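Local coordinates for protein response regulator aspartate phosphatase I (Bacillus subtilis subsp. subtilis, PDB 4I1A) that dephosphorylates the sporulation phosphotransferase Spo0F and activates transfer of the mobile element ICEBs1 by inactivating its repressor ImmR, at residues V149-Y154 with Q187-G192; K242-L247 with T270-K275; I284-G289 with A303-L308. All coordinates share one frame; numbering follows the deposited sequence.

Contact 1: residues V149-Y154 with Q187-G192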
loop_
_atom_site.group_PDB
_atom_site.type_symbol
_atom_site.label_atom_id
_atom_site.label_comp_id
_atom_site.label_asym_id
_atom_site.label_seq_id
_atom_site.Cartn_x
_atom_site.Cartn_y
_atom_site.Cartn_z
ATOM N N VAL A 149 -3.856 -14.672 10.372
ATOM C CA VAL A 149 -2.452 -14.835 10.736
ATOM C C VAL A 149 -1.528 -14.145 9.729
ATOM O O VAL A 149 -0.577 -13.466 10.121
ATOM C CB VAL A 149 -2.059 -16.328 10.895
ATOM C CG1 VAL A 149 -0.565 -16.467 11.124
ATOM C CG2 VAL A 149 -2.822 -16.960 12.049
ATOM N N SER A 150 -1.811 -14.311 8.436
ATOM C CA SER A 150 -0.991 -13.672 7.407
ATOM C C SER A 150 -1.036 -12.173 7.583
ATOM O O SER A 150 -0.039 -11.490 7.368
ATOM C CB SER A 150 -1.452 -14.042 5.997
ATOM O OG SER A 150 -2.653 -13.382 5.657
ATOM N N TYR A 151 -2.196 -11.673 8.002
ATOM C CA TYR A 151 -2.413 -10.240 8.149
ATOM C C TYR A 151 -1.597 -9.612 9.286
ATOM O O TYR A 151 -0.984 -8.563 9.101
ATOM C CB TYR A 151 -3.900 -9.948 8.331
ATOM C CG TYR A 151 -4.251 -8.497 8.125
ATOM C CD1 TYR A 151 -4.348 -7.960 6.847
ATOM C CD2 TYR A 151 -4.479 -7.658 9.209
ATOM C CE1 TYR A 151 -4.665 -6.623 6.654
ATOM C CE2 TYR A 151 -4.796 -6.323 9.026
ATOM C CZ TYR A 151 -4.889 -5.809 7.748
ATOM O OH TYR A 151 -5.208 -4.479 7.569
ATOM N N VAL A 152 -1.588 -10.231 10.463
ATOM C CA VAL A 152 -0.773 -9.687 11.546
ATOM C C VAL A 152 0.710 -9.736 11.145
ATOM O O VAL A 152 1.460 -8.788 11.380
ATOM C CB VAL A 152 -1.032 -10.398 12.907
ATOM C CG1 VAL A 152 -1.065 -11.883 12.733
ATOM C CG2 VAL A 152 0.039 -10.003 13.946
ATOM N N TYR A 153 1.111 -10.836 10.512
ATOM C CA TYR A 153 2.461 -10.983 9.993
ATOM C C TYR A 153 2.800 -9.908 8.964
ATOM O O TYR A 153 3.909 -9.365 8.972
ATOM C CB TYR A 153 2.660 -12.384 9.415
ATOM C CG TYR A 153 3.058 -13.391 10.465
ATOM C CD1 TYR A 153 4.017 -13.074 11.423
ATOM C CD2 TYR A 153 2.470 -14.651 10.513
ATOM C CE1 TYR A 153 4.396 -13.993 12.395
ATOM C CE2 TYR A 153 2.839 -15.581 11.487
ATOM C CZ TYR A 153 3.801 -15.243 12.423
ATOM O OH TYR A 153 4.168 -16.155 13.389
ATOM N N TYR A 154 1.840 -9.596 8.096
ATOM C CA TYR A 154 1.994 -8.521 7.122
ATOM C C TYR A 154 2.150 -7.163 7.809
ATOM O O TYR A 154 2.843 -6.278 7.305
ATOM C CB TYR A 154 0.802 -8.502 6.162
ATOM C CG TYR A 154 0.845 -7.394 5.133
ATOM C CD1 TYR A 154 1.880 -7.318 4.206
ATOM C CD2 TYR A 154 -0.156 -6.429 5.078
ATOM C CE1 TYR A 154 1.930 -6.303 3.265
ATOM C CE2 TYR A 154 -0.120 -5.407 4.132
ATOM C CZ TYR A 154 0.926 -5.350 3.228
ATOM O OH TYR A 154 0.972 -4.346 2.283
ATOM N N GLN A 187 -5.002 -12.600 -2.142
ATOM C CA GLN A 187 -4.120 -12.144 -3.211
ATOM C C GLN A 187 -3.517 -10.754 -2.944
ATOM O O GLN A 187 -2.366 -10.515 -3.294
ATOM C CB GLN A 187 -4.852 -12.158 -4.558
ATOM C CG GLN A 187 -5.300 -13.533 -5.022
ATOM C CD GLN A 187 -6.156 -13.466 -6.282
ATOM O OE1 GLN A 187 -6.858 -12.479 -6.517
ATOM N NE2 GLN A 187 -6.090 -14.508 -7.103
ATOM N N PHE A 188 -4.279 -9.846 -2.330
ATOM C CA PHE A 188 -3.730 -8.531 -1.977
ATOM C C PHE A 188 -2.597 -8.696 -0.984
ATOM O O PHE A 188 -1.594 -8.000 -1.067
ATOM C CB PHE A 188 -4.786 -7.575 -1.377
ATOM C CG PHE A 188 -5.708 -6.937 -2.395
ATOM C CD1 PHE A 188 -5.692 -7.327 -3.728
ATOM C CD2 PHE A 188 -6.607 -5.953 -2.008
ATOM C CE1 PHE A 188 -6.561 -6.747 -4.669
ATOM C CE2 PHE A 188 -7.481 -5.364 -2.938
ATOM C CZ PHE A 188 -7.456 -5.762 -4.274
ATOM N N ILE A 189 -2.768 -9.599 -0.023
ATOM C CA ILE A 189 -1.723 -9.829 0.972
ATOM C C ILE A 189 -0.465 -10.361 0.283
ATOM O O ILE A 189 0.640 -9.875 0.536
ATOM C CB ILE A 189 -2.169 -10.814 2.077
ATOM C CG1 ILE A 189 -3.469 -10.346 2.728
ATOM C CG2 ILE A 189 -1.085 -10.965 3.138
ATOM C CD1 ILE A 189 -3.317 -9.082 3.527
ATOM N N VAL A 190 -0.641 -11.359 -0.583
ATOM C CA VAL A 190 0.480 -11.935 -1.312
ATOM C C VAL A 190 1.221 -10.834 -2.054
ATOM O O VAL A 190 2.431 -10.659 -1.885
ATOM C CB VAL A 190 0.026 -13.036 -2.301
ATOM C CG1 VAL A 190 1.177 -13.430 -3.220
ATOM C CG2 VAL A 190 -0.493 -14.263 -1.538
ATOM N N ALA A 191 0.468 -10.074 -2.842
ATOM C CA ALA A 191 1.008 -8.975 -3.645
ATOM C C ALA A 191 1.612 -7.838 -2.814
ATOM O O ALA A 191 2.625 -7.264 -3.206
ATOM C CB ALA A 191 -0.052 -8.438 -4.553
ATOM N N GLY A 192 0.988 -7.503 -1.682
ATOM C CA GLY A 192 1.549 -6.532 -0.749
ATOM C C GLY A 192 2.903 -6.996 -0.217
ATOM O O GLY A 192 3.849 -6.213 -0.109
HETATM O O HOH W 1 2.882 -3.568 0.848
#

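Contact 2: residues K242-L247 with T270-K275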
loop_
_atom_site.group_PDB
_atom_site.type_symbol
_atom_site.label_atom_id
_atom_site.label_comp_id
_atom_site.label_asym_id
_atom_site.label_seq_id
_atom_site.Cartn_x
_atom_site.Cartn_y
_atom_site.Cartn_z
ATOM N N LYS A 242 0.451 2.762 -18.965
ATOM C CA LYS A 242 -0.464 1.778 -18.404
ATOM C C LYS A 242 -0.856 2.142 -16.972
ATOM O O LYS A 242 -2.015 1.982 -16.589
ATOM C CB LYS A 242 0.111 0.356 -18.501
ATOM C CG LYS A 242 0.004 -0.226 -19.911
ATOM C CD LYS A 242 0.319 -1.717 -19.982
ATOM C CE LYS A 242 1.795 -1.957 -20.265
ATOM N NZ LYS A 242 2.062 -3.365 -20.703
ATOM N N ALA A 243 0.103 2.648 -16.200
ATOM C CA ALA A 243 -0.164 3.093 -14.832
ATOM C C ALA A 243 -1.322 4.076 -14.813
ATOM O O ALA A 243 -2.275 3.914 -14.058
ATOM C CB ALA A 243 1.092 3.723 -14.202
ATOM N N SER A 244 -1.255 5.071 -15.686
ATOM C CA SER A 244 -2.304 6.075 -15.766
ATOM C C SER A 244 -3.675 5.533 -16.189
ATOM O O SER A 244 -4.698 5.952 -15.646
ATOM C CB SER A 244 -1.871 7.218 -16.680
ATOM O OG SER A 244 -0.948 8.051 -16.009
ATOM N N GLN A 245 -3.702 4.621 -17.155
ATOM C CA GLN A 245 -4.978 4.093 -17.636
ATOM C C GLN A 245 -5.677 3.282 -16.545
ATOM O O GLN A 245 -6.895 3.369 -16.386
ATOM C CB GLN A 245 -4.811 3.276 -18.922
ATOM C CG GLN A 245 -6.128 2.729 -19.497
ATOM C CD GLN A 245 -7.171 3.811 -19.812
ATOM O OE1 GLN A 245 -6.880 4.801 -20.491
ATOM N NE2 GLN A 245 -8.393 3.613 -19.323
ATOM N N HIS A 246 -4.907 2.523 -15.769
ATOM C CA HIS A 246 -5.487 1.795 -14.645
ATOM C C HIS A 246 -5.905 2.727 -13.503
ATOM O O HIS A 246 -6.899 2.479 -12.818
ATOM C CB HIS A 246 -4.537 0.706 -14.146
ATOM C CG HIS A 246 -4.544 -0.528 -14.990
ATOM N ND1 HIS A 246 -5.498 -1.518 -14.847
ATOM C CD2 HIS A 246 -3.729 -0.939 -15.989
ATOM C CE1 HIS A 246 -5.264 -2.480 -15.720
ATOM N NE2 HIS A 246 -4.196 -2.155 -16.429
ATOM N N LEU A 247 -5.149 3.803 -13.313
ATOM C CA LEU A 247 -5.412 4.746 -12.229
ATOM C C LEU A 247 -6.671 5.590 -12.441
ATOM O O LEU A 247 -7.381 5.874 -11.479
ATOM C CB LEU A 247 -4.191 5.640 -11.965
ATOM C CG LEU A 247 -3.006 4.965 -11.249
ATOM C CD1 LEU A 247 -1.733 5.780 -11.439
ATOM C CD2 LEU A 247 -3.284 4.753 -9.764
ATOM N N THR A 270 -1.045 12.040 -10.180
ATOM C CA THR A 270 -0.324 13.296 -10.329
ATOM C C THR A 270 1.156 13.027 -10.539
ATOM O O THR A 270 1.795 13.579 -11.446
ATOM C CB THR A 270 -0.457 14.187 -9.068
ATOM O OG1 THR A 270 -1.840 14.445 -8.793
ATOM C CG2 THR A 270 0.283 15.506 -9.257
ATOM N N TYR A 271 1.703 12.179 -9.679
ATOM C CA TYR A 271 3.125 11.887 -9.724
ATOM C C TYR A 271 3.518 11.213 -11.045
ATOM O O TYR A 271 4.496 11.611 -11.686
ATOM C CB TYR A 271 3.520 11.025 -8.526
ATOM C CG TYR A 271 4.983 11.100 -8.187
ATOM C CD1 TYR A 271 5.843 11.936 -8.898
ATOM C CD2 TYR A 271 5.509 10.335 -7.158
ATOM C CE1 TYR A 271 7.190 12.000 -8.585
ATOM C CE2 TYR A 271 6.841 10.392 -6.838
ATOM C CZ TYR A 271 7.679 11.223 -7.551
ATOM O OH TYR A 271 9.006 11.262 -7.217
ATOM N N VAL A 272 2.744 10.204 -11.443
ATOM C CA VAL A 272 2.978 9.494 -12.697
ATOM C C VAL A 272 3.046 10.445 -13.901
ATOM O O VAL A 272 3.928 10.325 -14.758
ATOM C CB VAL A 272 1.912 8.390 -12.918
ATOM C CG1 VAL A 272 1.803 8.002 -14.383
ATOM C CG2 VAL A 272 2.234 7.185 -12.063
ATOM N N GLU A 273 2.127 11.399 -13.952
ATOM C CA GLU A 273 2.074 12.340 -15.069
ATOM C C GLU A 273 3.241 13.322 -15.042
ATOM O O GLU A 273 3.766 13.711 -16.089
ATOM C CB GLU A 273 0.739 13.090 -15.072
ATOM C CG GLU A 273 -0.464 12.214 -15.428
ATOM C CD GLU A 273 -0.391 11.683 -16.851
ATOM O OE1 GLU A 273 0.099 12.418 -17.729
ATOM O OE2 GLU A 273 -0.817 10.532 -17.104
ATOM N N ALA A 274 3.633 13.726 -13.839
ATOM C CA ALA A 274 4.797 14.581 -13.650
ATOM C C ALA A 274 6.080 13.884 -14.126
ATOM O O ALA A 274 6.935 14.503 -14.764
ATOM C CB ALA A 274 4.918 14.977 -12.189
ATOM N N LYS A 275 6.208 12.595 -13.817
ATOM C CA LYS A 275 7.373 11.826 -14.248
ATOM C C LYS A 275 7.470 11.709 -15.770
ATOM O O LYS A 275 8.546 11.455 -16.301
ATOM C CB LYS A 275 7.374 10.426 -13.631
ATOM C CG LYS A 275 7.573 10.367 -12.126
ATOM C CD LYS A 275 7.477 8.922 -11.666
ATOM C CE LYS A 275 7.181 8.813 -10.194
ATOM N NZ LYS A 275 7.271 7.394 -9.752
#

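Contact 3: residues I284-G289 with A303-L308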
loop_
_atom_site.group_PDB
_atom_site.type_symbol
_atom_site.label_atom_id
_atom_site.label_comp_id
_atom_site.label_asym_id
_atom_site.label_seq_id
_atom_site.Cartn_x
_atom_site.Cartn_y
_atom_site.Cartn_z
ATOM N N ILE A 284 -3.518 19.517 -12.876
ATOM C CA ILE A 284 -4.953 19.390 -12.688
ATOM C C ILE A 284 -5.274 18.347 -11.611
ATOM O O ILE A 284 -6.118 18.580 -10.742
ATOM C CB ILE A 284 -5.626 19.043 -14.019
ATOM C CG1 ILE A 284 -5.663 20.297 -14.896
ATOM C CG2 ILE A 284 -7.002 18.443 -13.788
ATOM C CD1 ILE A 284 -5.874 20.026 -16.357
ATOM N N TYR A 285 -4.580 17.211 -11.653
ATOM C CA TYR A 285 -4.759 16.176 -10.639
ATOM C C TYR A 285 -4.118 16.593 -9.317
ATOM O O TYR A 285 -4.551 16.169 -8.246
ATOM C CB TYR A 285 -4.202 14.829 -11.126
ATOM C CG TYR A 285 -4.999 14.237 -12.271
ATOM C CD1 TYR A 285 -6.293 13.771 -12.072
ATOM C CD2 TYR A 285 -4.461 14.147 -13.551
ATOM C CE1 TYR A 285 -7.035 13.239 -13.122
ATOM C CE2 TYR A 285 -5.193 13.613 -14.603
ATOM C CZ TYR A 285 -6.476 13.159 -14.383
ATOM O OH TYR A 285 -7.206 12.619 -15.422
ATOM N N PHE A 286 -3.083 17.425 -9.402
ATOM C CA PHE A 286 -2.445 18.000 -8.222
ATOM C C PHE A 286 -3.409 18.877 -7.417
ATOM O O PHE A 286 -3.562 18.674 -6.217
ATOM C CB PHE A 286 -1.202 18.812 -8.618
ATOM C CG PHE A 286 -0.613 19.612 -7.485
ATOM C CD1 PHE A 286 0.223 19.006 -6.551
ATOM C CD2 PHE A 286 -0.889 20.971 -7.354
ATOM C CE1 PHE A 286 0.764 19.743 -5.495
ATOM C CE2 PHE A 286 -0.356 21.719 -6.300
ATOM C CZ PHE A 286 0.472 21.101 -5.365
ATOM N N ARG A 287 -4.056 19.843 -8.073
ATOM C CA ARG A 287 -4.978 20.754 -7.377
ATOM C C ARG A 287 -6.180 20.016 -6.829
ATOM O O ARG A 287 -6.713 20.368 -5.779
ATOM C CB ARG A 287 -5.468 21.892 -8.285
ATOM C CG ARG A 287 -4.356 22.800 -8.794
ATOM C CD ARG A 287 -4.896 23.763 -9.839
ATOM N NE ARG A 287 -3.953 24.832 -10.167
ATOM C CZ ARG A 287 -3.621 25.183 -11.408
ATOM N NH1 ARG A 287 -4.144 24.536 -12.444
ATOM N NH2 ARG A 287 -2.765 26.177 -11.612
ATOM N N LYS A 288 -6.614 19.000 -7.560
ATOM C CA LYS A 288 -7.803 18.261 -7.183
ATOM C C LYS A 288 -7.499 17.380 -5.959
ATOM O O LYS A 288 -8.286 17.304 -5.016
ATOM C CB LYS A 288 -8.310 17.444 -8.380
ATOM C CG LYS A 288 -9.461 16.500 -8.087
ATOM C CD LYS A 288 -10.349 16.314 -9.321
ATOM C CE LYS A 288 -9.545 16.112 -10.612
ATOM N NZ LYS A 288 -10.386 16.366 -11.835
ATOM N N GLY A 289 -6.334 16.749 -5.961
ATOM C CA GLY A 289 -5.945 15.874 -4.866
ATOM C C GLY A 289 -5.576 16.630 -3.606
ATOM O O GLY A 289 -6.005 16.289 -2.505
ATOM N N ALA A 303 0.935 16.651 3.190
ATOM C CA ALA A 303 2.392 16.741 3.186
ATOM C C ALA A 303 2.981 16.127 1.909
ATOM O O ALA A 303 3.940 16.652 1.324
ATOM C CB ALA A 303 2.975 16.076 4.430
ATOM N N LYS A 304 2.400 15.025 1.458
ATOM C CA LYS A 304 2.909 14.397 0.252
ATOM C C LYS A 304 2.688 15.247 -1.003
ATOM O O LYS A 304 3.591 15.362 -1.838
ATOM C CB LYS A 304 2.357 12.971 0.100
ATOM C CG LYS A 304 2.971 11.989 1.107
ATOM C CD LYS A 304 2.226 10.657 1.154
ATOM C CE LYS A 304 3.010 9.655 2.009
ATOM N NZ LYS A 304 2.224 8.448 2.374
ATOM N N PHE A 305 1.501 15.843 -1.145
ATOM C CA PHE A 305 1.278 16.801 -2.242
ATOM C C PHE A 305 2.259 17.976 -2.193
ATOM O O PHE A 305 2.741 18.431 -3.230
ATOM C CB PHE A 305 -0.174 17.287 -2.298
ATOM C CG PHE A 305 -1.101 16.318 -2.972
ATOM C CD1 PHE A 305 -1.028 16.112 -4.348
ATOM C CD2 PHE A 305 -2.017 15.577 -2.234
ATOM C CE1 PHE A 305 -1.873 15.195 -4.979
ATOM C CE2 PHE A 305 -2.867 14.662 -2.861
ATOM C CZ PHE A 305 -2.797 14.478 -4.231
ATOM N N LYS A 306 2.614 18.412 -0.985
ATOM C CA LYS A 306 3.625 19.466 -0.827
ATOM C C LYS A 306 5.002 19.090 -1.389
ATOM O O LYS A 306 5.752 19.963 -1.840
ATOM C CB LYS A 306 3.740 19.938 0.630
ATOM C CG LYS A 306 2.459 20.554 1.196
ATOM C CD LYS A 306 1.761 21.481 0.183
ATOM C CE LYS A 306 0.242 21.602 0.441
ATOM N NZ LYS A 306 -0.492 20.286 0.331
ATOM N N ILE A 307 5.332 17.801 -1.370
ATOM C CA ILE A 307 6.579 17.333 -1.975
ATOM C C ILE A 307 6.511 17.463 -3.499
ATOM O O ILE A 307 7.437 17.982 -4.130
ATOM C CB ILE A 307 6.905 15.861 -1.609
ATOM C CG1 ILE A 307 7.188 15.725 -0.107
ATOM C CG2 ILE A 307 8.109 15.351 -2.435
ATOM C CD1 ILE A 307 7.273 14.254 0.358
ATOM N N LEU A 308 5.404 17.009 -4.085
ATOM C CA LEU A 308 5.189 17.171 -5.517
ATOM C C LEU A 308 5.213 18.660 -5.897
ATOM O O LEU A 308 5.828 19.052 -6.892
ATOM C CB LEU A 308 3.852 16.547 -5.923
ATOM C CG LEU A 308 3.711 15.028 -5.777
ATOM C CD1 LEU A 308 2.467 14.574 -6.508
ATOM C CD2 LEU A 308 4.968 14.242 -6.264
#

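Contact 1: residues V149-Y154 with Q187-G192
Ile189 meets helix 139-155 with two separate branches. Its CD1 lies 3.7 Å from Tyr151 CD1, at the edge of the ring and in its plane. The two side chains cross at about a right angle. The other branch, Ile189 CG2, sits 3.8 Å from Ser150 OG and more loosely against Tyr154 CB. With CG1 beside the backbone N (chi1 -55°) and CG2 beside the carbonyl carbon, the two branches part toward Tyr151 and Ser150. Ser150 OG has its polar partner in its own helix, the carbonyl of Phe147.

The two segments run roughly parallel, at 29°, as expected for helices two apart in a tandem TPR array. They fall in the predicted second and third repeats. Helix 159-173 comes between them in the chain, and its Ser162 touches both Tyr154 and Ile189.

The remaining packing is ring against backbone. Tyr154 CE1 approaches Gly192 C obliquely at 3.7 Å. With no side chain at Gly192, the hydroxyl end of Tyr154 can lie close to the backbone, its OH 3.8 Å from Gly192 CA.

No direct hydrogen bond joins the segments. Instead a water in the plane of the Tyr154 ring bonds to its OH and donates to Gly192 O at 3.0 Å.

Contact 2: residues K242-L247 with T270-K275
Ser244 and Val272 face each other across two consecutive helices, 240-257 and 261-275, which form an antiparallel hairpin of the TPR domain. The short segments run at 153° to each other, their axes 9.8 Å apart. Val272 points its two methyl groups at different neighbours. CG2 faces both Ala243 CB, at 4.2 Å, and Leu247 CD1, at 4.3 Å, and makes the apolar part of the contact. CG1 lies against the serine hydroxyl, 3.2 Å from Ser244 OG.

Glu273 comes from beside the valine. Its chain bends at chi2 (-64°), which brings the carboxylate back over to Ser244. The other oxygen, Glu273 OE1, is bonded to Asn278 ND2, so both carboxylate oxygens have partners in this largely buried spot. Ser244 OG also has a weak hydrogen bond to Tyr240 O in its own helix. An alanine in place of Glu273 would probably leave both the Ser244 hydroxyl and the Asn278 amide without their carboxylate partner.

The hydroxyl is the donor in the one hydrogen bond that crosses the contact. Ser244 OG meets Glu273 OE2 at 2.7 Å, on the anti side of the carboxylate and 22° out of its plane.

Contact 3: residues I284-G289 with A303-L308
Phe286 and Phe305 mark the closest backbone approach of two antiparallel segments, which run at 155° with CA atoms 7.1 Å apart at this pair and the axes of the short segments 10.6 Å apart. The phenylalanine side chains slide past each other in opposite directions. Each therefore reaches the backbone of the facing helix, and the rings touch on the way, Phe286 CD1 to Phe305 CD1 at 3.8 Å.

Phe286 extends with CG beside its carbonyl carbon (chi1 171°). Its CE1 comes 3.3 Å from Phe305 O, which lies at the edge of the ring and in its plane. The carbonyl oxygen thus faces the C-H rim. Leu308 CB adds a looser contact to Phe286 CD1 at 4.4 Å.

Helices 279-295 and 299-313 follow each other in the chain, and both segments fall in the predicted fifth repeat. The antiparallel pair is consistent with the two-helix hairpin of a TPR unit.

Phe305 takes a different first torsion, with CG beside its backbone N (chi1 -80°). This lays the ring on Gly289, whose backbone covers one face. The nearest pair is Phe305 CE2 to Gly289 C, at 3.4 Å. Having no side chain, Gly289 lets the ring come down onto its backbone, with Phe305 CZ 3.5 Å from Gly289 CA.

No hydrogen bond or salt bridge crosses between the segments. Outside them, Phe305 makes an edge-to-face pair with Phe267 of helix 261-275, and the ring of Phe286 meets that of Phe313. The end of Tyr285 turns away from this interface, to helices 240-257 and 261-275.

All three contacts are buried, and none is a surface patch. Contact 1 lies closest to the centre of the chain; contacts 2 and 3 lie together on the opposite side, their own centres about 13 Å apart. No helix is shared. Contact 1 joins roughly parallel helices with one helix between them in sequence, while contacts 2 and 3 each join consecutive antiparallel helices. These two touch: Thr270 CG2 lies 3.6 Å from Leu308 CD1. Contacts 1 and 3 both set an aromatic ring against a glycine backbone, but contact 1 adds a water bridge. Contact 2 buries less surface and alone has a direct hydrogen bond.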